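Local atomic coordinates of ankyrin repeat family protein (PDB entry 3HRA), a protein that is of unknown function but, built as a stack of ankyrin repeats, probably serves as a scaffold for binding other proteins. Residues A[6-11]-A[22-27]; A[143-148]-A[182-187]; A[159-164]-A[191-196]. One frame throughout, in Å; residues are numbered along the deposited sequence.

Interaction 1: A[6-11]-A[22-27]; sequences VGALLE and KEILQD
The first helix-turn-helix of the ankyrin stack is closed here by A8 and L9 of helix 8-14 meeting I24 and L25 of helix 18-25. The two helices follow each other in the chain, and their backbones come closest at L9 and I24, whose CA atoms are 6.7 Å apart. I24 is the central bump. Its CG1 is anti to its own carbonyl carbon (chi1 -66°), and the extended second torsion carries CD1 straight across onto the start of the other helix. There the methyl rests on main chain as much as on side chain: CD1 of I24 is 3.6 Å from A8 O and 3.9 Å from L9 CA, with A8 CB, which points toward helix 18-25, bordering it at 4.1 Å.

L9 meets both I24 and L25. With CG anti to the backbone N (chi1 -171°), its two methyls divide the work: CD1 lies 4.0 Å from I24 CG2, while CD2 touches CD2 of L25 at 4.1 Å. The side chains of L9 and L25 meet nearly at right angles, so they touch by single methyls and do not lie alongside one another.

G7 is the N-cap of helix 8-14, and its carbonyl O accepts a helical bond from E11 N. Nearby, the carboxylate of E34 takes the N-H groups of G7 and L10, and Y30 OH is bonded to L9 N, so side chains from the loop after helix 18-25 hold the beginning of helix 8-14; Y30 also packs on A8 and I24. L9 and L25 also reach L58 of helix 52-60. The contact itself is made of methyl groups, with I24 CD1 set against a peptide; its hold is therefore dispersive and hydrophobic, and depends on fit rather than on directed bonds.

Interaction 2: A[143-148]-A[182-187]; sequences ALIEAV and MDYANQ
V148 projects from helix 143-149 as a blunt bump, and the hollow that takes it lies on helix 181-188 between the base of Y184 and the small side chain of A185. One branch fills it. V148 CG1, anti to the backbone N (chi1 173°), rests on the backbone N of A185 at 3.6 Å as well as on the methyl, A185 CB, at 3.7 Å, with Y184 CB on its flank at 4.0 Å. The CA atoms of V148 and A185 are separated by 6.2 Å. One turn earlier, I145 turns its CG2 branch to the Y184 ring and meets it obliquely, 3.8 Å from CE2. The Y184 ring lies against I145 and its CB against V148.

Such parallel packing of equivalent helices is how ankyrin repeats stack: the axes of the two segments run only 6° apart at a closest approach of 9.2 Å. Helix 143-149 falls within a predicted repeat, 139-176. The far end of Y184 leaves the apolar seam, and its OH is hydrogen-bonded to D175 OD1 in the preceding loop, with a weak bond to S177 OG. V148 also packs on V161 of helix 155-166 and on I193 of helix 191-198.

Interaction 3: A[159-164]-A[191-196]; sequences DIVKLL and TEISKI
V161 presents its CG1 branch, anti to the backbone N at chi1 169°, to the CG2 branch of I196, whose chi1 of -64° sets CG1 anti to the carbonyl carbon and leaves CG2 anti to the backbone N. The two methyls meet at 4.0 Å, and the side chains cross obliquely. The second V161 branch, CG2, is 4.2 Å from I193 CD1, so a single valine spans two isoleucines that lie one helical turn apart on helix 191-198. I196 in turn has two partners: besides V161, its CG2 touches the aliphatic part of K162, with CD of the lysine at 4.2 Å. A bend at the second torsion of K162 swings the chain towards the isoleucine. The polar end continues past it, and K162 NZ is hydrogen-bonded to Y200 OH, with a long, weak ion pair to E166. The lysine therefore lays its methylene chain against the apolar seam while its ammonium group is held at the margin.

Backbones stay well apart here, with segment axes 10.0 Å from each other at an angle of 10°, and the side chains of V161, K162, I193 and I196 bridge the distance. Within 191-196, K195 NZ forms a salt bridge with E192 OE1 at 3.2 Å, an intrahelical pair one turn long whose hydrogen bond is weak.

Side-by-side, nearly parallel outer helices of this kind belong to the ankyrin stack, and helix 155-166 lies in the predicted repeat 139-176. Q158, earlier on that helix, also packs against I193 and I196. On the inner side, V161 rests on L144 of helix 143-149, I193 on A185 of helix 181-188, while I160 and L163 turn back to helix 119-128.

Interactions 2 and 3 are two layers of one seam: helices 143-149 and 155-166 face helices 181-188 and 191-198, and the contact centres lie 9 Å apart. They touch, for instance, where A185 CB lies 3.5 Å from S194 OG. Interaction 2 is fully buried and includes an aromatic ring; interaction 1 is buried too, in three of its four touching residues, which leaves interaction 3, with a lysine chain along its margin, the more open one. Interaction 1, 46 Å from each between centres, joins consecutive helices on the opposite side of the chain's centre. In interactions 1 and 2 a methyl packs on backbone, a carbonyl end or an amide N; interaction 3 meets through side chains alone.

Interaction 1: A[6-11]-A[22-27]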
loop_
_atom_site.group_PDB
_atom_site.type_symbol
_atom_site.label_atom_id
_atom_site.label_comp_id
_atom_site.label_asym_id
_atom_site.label_seq_id
_atom_site.Cartn_x
_atom_site.Cartn_y
_atom_site.Cartn_z
ATOM N N VAL A 6 -8.627 8.546 27.295
ATOM C CA VAL A 6 -8.581 8.508 25.831
ATOM C C VAL A 6 -7.354 9.277 25.364
ATOM O O VAL A 6 -7.110 10.399 25.818
ATOM C CB VAL A 6 -9.827 9.144 25.181
ATOM C CG1 VAL A 6 -9.730 9.084 23.646
ATOM C CG2 VAL A 6 -11.089 8.469 25.673
ATOM N N GLY A 7 -6.578 8.679 24.462
ATOM C CA GLY A 7 -5.405 9.343 23.926
ATOM C C GLY A 7 -4.094 8.789 24.423
ATOM O O GLY A 7 -3.047 9.087 23.851
ATOM N N ALA A 8 -4.143 7.986 25.488
ATOM C CA ALA A 8 -2.931 7.405 26.064
ATOM C C ALA A 8 -2.122 6.624 25.024
ATOM O O ALA A 8 -0.892 6.751 24.935
ATOM C CB ALA A 8 -3.281 6.508 27.266
ATOM N N LEU A 9 -2.824 5.811 24.242
ATOM C CA LEU A 9 -2.179 4.926 23.276
ATOM C C LEU A 9 -1.668 5.719 22.079
ATOM O O LEU A 9 -0.604 5.421 21.556
ATOM C CB LEU A 9 -3.151 3.824 22.838
ATOM C CG LEU A 9 -2.623 2.654 21.992
ATOM C CD1 LEU A 9 -1.537 1.877 22.758
ATOM C CD2 LEU A 9 -3.797 1.720 21.641
ATOM N N LEU A 10 -2.423 6.729 21.644
ATOM C CA LEU A 10 -1.955 7.625 20.584
ATOM C C LEU A 10 -0.659 8.305 20.998
ATOM O O LEU A 10 0.279 8.402 20.208
ATOM C CB LEU A 10 -3.007 8.680 20.262
ATOM C CG LEU A 10 -4.164 8.226 19.375
ATOM C CD1 LEU A 10 -5.351 9.170 19.506
ATOM C CD2 LEU A 10 -3.711 8.123 17.923
ATOM N N GLU A 11 -0.615 8.769 22.245
ATOM C CA GLU A 11 0.576 9.431 22.768
ATOM C C GLU A 11 1.783 8.493 22.821
ATOM O O GLU A 11 2.886 8.883 22.431
ATOM C CB GLU A 11 0.315 10.030 24.146
ATOM C CG GLU A 11 1.481 10.852 24.668
ATOM C CD GLU A 11 1.330 11.208 26.142
ATOM O OE1 GLU A 11 0.518 12.106 26.473
ATOM O OE2 GLU A 11 2.031 10.580 26.973
ATOM N N LYS A 22 2.874 -1.616 24.792
ATOM C CA LYS A 22 2.560 -2.954 25.277
ATOM C C LYS A 22 1.950 -2.911 26.671
ATOM O O LYS A 22 1.065 -3.703 26.971
ATOM C CB LYS A 22 3.795 -3.851 25.232
ATOM C CG LYS A 22 4.192 -4.192 23.827
ATOM C CD LYS A 22 5.491 -4.989 23.746
ATOM C CE LYS A 22 5.651 -5.610 22.368
ATOM N NZ LYS A 22 6.784 -6.584 22.311
ATOM N N GLU A 23 2.431 -1.986 27.503
ATOM C CA GLU A 23 1.864 -1.751 28.824
ATOM C C GLU A 23 0.379 -1.413 28.719
ATOM O O GLU A 23 -0.440 -1.985 29.424
ATOM C CB GLU A 23 2.610 -0.618 29.555
ATOM C CG GLU A 23 1.908 -0.140 30.832
ATOM C CD GLU A 23 2.278 1.296 31.218
ATOM O OE1 GLU A 23 3.443 1.499 31.591
ATOM O OE2 GLU A 23 1.404 2.214 31.159
ATOM N N ILE A 24 0.038 -0.472 27.842
ATOM C CA ILE A 24 -1.355 -0.061 27.704
ATOM C C ILE A 24 -2.223 -1.194 27.159
ATOM O O ILE A 24 -3.352 -1.386 27.604
ATOM C CB ILE A 24 -1.487 1.183 26.809
ATOM C CG1 ILE A 24 -0.837 2.402 27.487
ATOM C CG2 ILE A 24 -2.961 1.453 26.481
ATOM C CD1 ILE A 24 -0.588 3.561 26.532
ATOM N N LEU A 25 -1.690 -1.953 26.211
ATOM C CA LEU A 25 -2.466 -3.002 25.551
ATOM C C LEU A 25 -2.788 -4.160 26.504
ATOM O O LEU A 25 -3.672 -4.981 26.227
ATOM C CB LEU A 25 -1.725 -3.522 24.317
ATOM C CG LEU A 25 -1.654 -2.549 23.144
ATOM C CD1 LEU A 25 -0.886 -3.143 21.978
ATOM C CD2 LEU A 25 -3.073 -2.127 22.713
ATOM N N GLN A 26 -2.089 -4.215 27.634
ATOM C CA GLN A 26 -2.362 -5.246 28.643
ATOM C C GLN A 26 -3.736 -5.009 29.294
ATOM O O GLN A 26 -4.338 -5.925 29.848
ATOM C CB GLN A 26 -1.240 -5.284 29.689
ATOM C CG GLN A 26 -1.338 -6.420 30.702
ATOM C CD GLN A 26 -2.092 -6.041 31.985
ATOM O OE1 GLN A 26 -2.287 -6.882 32.868
ATOM N NE2 GLN A 26 -2.507 -4.785 32.097
ATOM N N ASP A 27 -4.223 -3.775 29.201
ATOM C CA ASP A 27 -5.567 -3.411 29.652
ATOM C C ASP A 27 -6.593 -3.895 28.633
ATOM O O ASP A 27 -6.710 -3.340 27.531
ATOM C CB ASP A 27 -5.653 -1.891 29.843
ATOM C CG ASP A 27 -7.085 -1.389 30.053
ATOM O OD1 ASP A 27 -7.986 -2.204 30.350
ATOM O OD2 ASP A 27 -7.306 -0.167 29.912
#

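Interaction 2: A[143-148]-A[182-187]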
loop_
_atom_site.group_PDB
_atom_site.type_symbol
_atom_site.label_atom_id
_atom_site.label_comp_id
_atom_site.label_asym_id
_atom_site.label_seq_id
_atom_site.Cartn_x
_atom_site.Cartn_y
_atom_site.Cartn_z
ATOM N N ALA A 143 -1.543 -0.311 -12.253
ATOM C CA ALA A 143 -0.191 -0.422 -11.710
ATOM C C ALA A 143 0.823 -0.407 -12.841
ATOM O O ALA A 143 1.850 0.279 -12.757
ATOM C CB ALA A 143 -0.038 -1.696 -10.873
ATOM N N LEU A 144 0.531 -1.138 -13.912
ATOM C CA LEU A 144 1.428 -1.162 -15.061
ATOM C C LEU A 144 1.625 0.223 -15.691
ATOM O O LEU A 144 2.758 0.631 -15.976
ATOM C CB LEU A 144 0.912 -2.136 -16.113
ATOM C CG LEU A 144 1.835 -2.316 -17.308
ATOM C CD1 LEU A 144 3.166 -2.986 -16.897
ATOM C CD2 LEU A 144 1.110 -3.130 -18.393
ATOM N N ILE A 145 0.529 0.933 -15.926
ATOM C CA ILE A 145 0.597 2.257 -16.527
ATOM C C ILE A 145 1.404 3.214 -15.664
ATOM O O ILE A 145 2.238 3.960 -16.184
ATOM C CB ILE A 145 -0.811 2.838 -16.827
ATOM C CG1 ILE A 145 -1.432 2.087 -18.012
ATOM C CG2 ILE A 145 -0.703 4.305 -17.161
ATOM C CD1 ILE A 145 -2.917 2.335 -18.198
ATOM N N GLU A 146 1.173 3.198 -14.352
ATOM C CA GLU A 146 1.925 4.087 -13.473
ATOM C C GLU A 146 3.409 3.717 -13.475
ATOM O O GLU A 146 4.268 4.603 -13.540
ATOM C CB GLU A 146 1.359 4.107 -12.040
ATOM C CG GLU A 146 -0.041 4.718 -11.939
ATOM C CD GLU A 146 -0.280 5.445 -10.603
ATOM O OE1 GLU A 146 0.603 5.418 -9.710
ATOM O OE2 GLU A 146 -1.349 6.061 -10.440
ATOM N N ALA A 147 3.711 2.421 -13.381
ATOM C CA ALA A 147 5.101 1.966 -13.388
ATOM C C ALA A 147 5.856 2.384 -14.657
ATOM O O ALA A 147 7.059 2.634 -14.611
ATOM C CB ALA A 147 5.187 0.455 -13.190
ATOM N N VAL A 148 5.149 2.451 -15.784
ATOM C CA VAL A 148 5.746 2.841 -17.062
ATOM C C VAL A 148 5.727 4.354 -17.284
ATOM O O VAL A 148 6.764 4.962 -17.542
ATOM C CB VAL A 148 5.029 2.175 -18.249
ATOM C CG1 VAL A 148 5.563 2.746 -19.579
ATOM C CG2 VAL A 148 5.241 0.663 -18.208
ATOM N N MET A 182 2.107 0.602 -23.346
ATOM C CA MET A 182 2.948 0.593 -24.540
ATOM C C MET A 182 3.057 1.994 -25.141
ATOM O O MET A 182 4.130 2.409 -25.574
ATOM C CB MET A 182 2.355 -0.376 -25.569
ATOM C CG MET A 182 3.279 -0.750 -26.700
ATOM S SD MET A 182 2.597 -2.090 -27.714
ATOM C CE MET A 182 2.895 -3.526 -26.687
ATOM N N ASP A 183 1.939 2.716 -25.164
ATOM C CA ASP A 183 1.905 4.099 -25.655
ATOM C C ASP A 183 2.874 4.986 -24.889
ATOM O O ASP A 183 3.649 5.729 -25.499
ATOM C CB ASP A 183 0.488 4.692 -25.546
ATOM C CG ASP A 183 -0.474 4.105 -26.556
ATOM O OD1 ASP A 183 -0.010 3.691 -27.647
ATOM O OD2 ASP A 183 -1.696 4.056 -26.254
ATOM N N TYR A 184 2.839 4.907 -23.556
ATOM C CA TYR A 184 3.700 5.745 -22.730
ATOM C C TYR A 184 5.181 5.406 -22.923
ATOM O O TYR A 184 6.011 6.301 -23.057
ATOM C CB TYR A 184 3.324 5.650 -21.240
ATOM C CG TYR A 184 2.070 6.423 -20.879
ATOM C CD1 TYR A 184 2.077 7.811 -20.850
ATOM C CD2 TYR A 184 0.892 5.762 -20.547
ATOM C CE1 TYR A 184 0.935 8.531 -20.514
ATOM C CE2 TYR A 184 -0.260 6.475 -20.193
ATOM C CZ TYR A 184 -0.226 7.856 -20.190
ATOM O OH TYR A 184 -1.350 8.578 -19.860
ATOM N N ALA A 185 5.513 4.118 -22.914
ATOM C CA ALA A 185 6.903 3.707 -23.061
ATOM C C ALA A 185 7.463 4.190 -24.394
ATOM O O ALA A 185 8.582 4.688 -24.468
ATOM C CB ALA A 185 7.031 2.193 -22.950
ATOM N N ASN A 186 6.672 4.030 -25.446
ATOM C CA ASN A 186 7.048 4.503 -26.769
ATOM C C ASN A 186 7.272 6.030 -26.830
ATOM O O ASN A 186 8.280 6.497 -27.378
ATOM C CB ASN A 186 5.997 4.068 -27.794
ATOM C CG ASN A 186 6.416 4.360 -29.212
ATOM O OD1 ASN A 186 5.723 5.072 -29.936
ATOM N ND2 ASN A 186 7.561 3.831 -29.607
ATOM N N GLN A 187 6.331 6.794 -26.279
ATOM C CA GLN A 187 6.419 8.259 -26.253
ATOM C C GLN A 187 7.653 8.756 -25.505
ATOM O O GLN A 187 8.271 9.750 -25.897
ATOM C CB GLN A 187 5.167 8.866 -25.607
ATOM C CG GLN A 187 3.909 8.781 -26.468
ATOM C CD GLN A 187 2.629 9.089 -25.677
ATOM O OE1 GLN A 187 1.526 8.790 -26.136
ATOM N NE2 GLN A 187 2.777 9.680 -24.488
#

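Interaction 3: A[159-164]-A[191-196]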
loop_
_atom_site.group_PDB
_atom_site.type_symbol
_atom_site.label_atom_id
_atom_site.label_comp_id
_atom_site.label_asym_id
_atom_site.label_seq_id
_atom_site.Cartn_x
_atom_site.Cartn_y
_atom_site.Cartn_z
ATOM N N ASP A 159 12.047 -3.993 -14.020
ATOM C CA ASP A 159 11.780 -5.196 -13.226
ATOM C C ASP A 159 10.316 -5.264 -12.740
ATOM O O ASP A 159 9.717 -6.343 -12.695
ATOM C CB ASP A 159 12.737 -5.278 -12.027
ATOM C CG ASP A 159 14.176 -5.681 -12.427
ATOM O OD1 ASP A 159 14.407 -6.136 -13.569
ATOM O OD2 ASP A 159 15.080 -5.545 -11.576
ATOM N N ILE A 160 9.755 -4.119 -12.370
ATOM C CA ILE A 160 8.364 -4.075 -11.915
ATOM C C ILE A 160 7.427 -4.382 -13.078
ATOM O O ILE A 160 6.478 -5.156 -12.925
ATOM C CB ILE A 160 8.017 -2.740 -11.233
ATOM C CG1 ILE A 160 8.687 -2.662 -9.856
ATOM C CG2 ILE A 160 6.498 -2.571 -11.088
ATOM C CD1 ILE A 160 8.757 -1.264 -9.266
ATOM N N VAL A 161 7.722 -3.827 -14.249
ATOM C CA VAL A 161 6.947 -4.160 -15.449
ATOM C C VAL A 161 6.968 -5.675 -15.755
ATOM O O VAL A 161 5.934 -6.274 -16.037
ATOM C CB VAL A 161 7.416 -3.336 -16.672
ATOM C CG1 VAL A 161 6.786 -3.872 -17.963
ATOM C CG2 VAL A 161 7.072 -1.877 -16.462
ATOM N N LYS A 162 8.148 -6.285 -15.700
ATOM C CA LYS A 162 8.276 -7.716 -15.959
ATOM C C LYS A 162 7.471 -8.557 -14.962
ATOM O O LYS A 162 6.768 -9.488 -15.360
ATOM C CB LYS A 162 9.745 -8.144 -15.917
ATOM C CG LYS A 162 9.942 -9.601 -16.246
ATOM C CD LYS A 162 9.747 -9.862 -17.741
ATOM C CE LYS A 162 10.209 -11.271 -18.093
ATOM N NZ LYS A 162 10.003 -11.576 -19.537
ATOM N N LEU A 163 7.606 -8.229 -13.680
ATOM C CA LEU A 163 6.856 -8.864 -12.593
ATOM C C LEU A 163 5.345 -8.809 -12.865
ATOM O O LEU A 163 4.655 -9.821 -12.746
ATOM C CB LEU A 163 7.153 -8.150 -11.275
ATOM C CG LEU A 163 7.204 -8.904 -9.941
ATOM C CD1 LEU A 163 6.831 -7.974 -8.787
ATOM C CD2 LEU A 163 6.361 -10.175 -9.924
ATOM N N LEU A 164 4.839 -7.633 -13.238
ATOM C CA LEU A 164 3.404 -7.469 -13.527
ATOM C C LEU A 164 2.963 -8.306 -14.727
ATOM O O LEU A 164 1.917 -8.960 -14.687
ATOM C CB LEU A 164 3.033 -5.975 -13.745
ATOM C CG LEU A 164 3.109 -5.094 -12.490
ATOM C CD1 LEU A 164 3.064 -3.603 -12.825
ATOM C CD2 LEU A 164 1.988 -5.478 -11.527
ATOM N N THR A 191 13.036 2.304 -24.166
ATOM C CA THR A 191 13.306 1.175 -25.028
ATOM C C THR A 191 13.211 -0.188 -24.362
ATOM O O THR A 191 12.620 -1.099 -24.923
ATOM C CB THR A 191 14.704 1.295 -25.690
ATOM O OG1 THR A 191 14.860 2.608 -26.236
ATOM C CG2 THR A 191 14.834 0.279 -26.791
ATOM N N GLU A 192 13.812 -0.345 -23.188
ATOM C CA GLU A 192 13.809 -1.649 -22.529
ATOM C C GLU A 192 12.406 -2.066 -22.097
ATOM O O GLU A 192 12.043 -3.229 -22.220
ATOM C CB GLU A 192 14.760 -1.677 -21.334
ATOM C CG GLU A 192 16.237 -1.465 -21.685
ATOM C CD GLU A 192 16.807 -2.582 -22.569
ATOM O OE1 GLU A 192 16.345 -3.742 -22.468
ATOM O OE2 GLU A 192 17.727 -2.296 -23.365
ATOM N N ILE A 193 11.621 -1.116 -21.594
ATOM C CA ILE A 193 10.225 -1.392 -21.286
ATOM C C ILE A 193 9.427 -1.762 -22.535
ATOM O O ILE A 193 8.644 -2.718 -22.515
ATOM C CB ILE A 193 9.571 -0.232 -20.487
ATOM C CG1 ILE A 193 10.179 -0.207 -19.084
ATOM C CG2 ILE A 193 8.061 -0.399 -20.410
ATOM C CD1 ILE A 193 9.703 0.942 -18.199
ATOM N N SER A 194 9.626 -1.019 -23.628
ATOM C CA SER A 194 8.903 -1.317 -24.871
ATOM C C SER A 194 9.157 -2.749 -25.345
ATOM O O SER A 194 8.246 -3.451 -25.780
ATOM C CB SER A 194 9.292 -0.337 -25.982
ATOM O OG SER A 194 8.841 0.975 -25.681
ATOM N N LYS A 195 10.411 -3.166 -25.265
ATOM C CA LYS A 195 10.816 -4.498 -25.679
ATOM C C LYS A 195 10.134 -5.556 -24.801
ATOM O O LYS A 195 9.617 -6.558 -25.309
ATOM C CB LYS A 195 12.337 -4.619 -25.591
ATOM C CG LYS A 195 12.877 -5.949 -26.047
ATOM C CD LYS A 195 14.399 -5.941 -26.102
ATOM C CE LYS A 195 14.993 -5.777 -24.719
ATOM N NZ LYS A 195 16.474 -5.950 -24.738
ATOM N N ILE A 196 10.136 -5.332 -23.492
ATOM C CA ILE A 196 9.471 -6.232 -22.551
ATOM C C ILE A 196 7.991 -6.339 -22.914
ATOM O O ILE A 196 7.446 -7.437 -23.044
ATOM C CB ILE A 196 9.627 -5.731 -21.100
ATOM C CG1 ILE A 196 11.096 -5.745 -20.667
ATOM C CG2 ILE A 196 8.783 -6.561 -20.143
ATOM C CD1 ILE A 196 11.326 -5.041 -19.338
#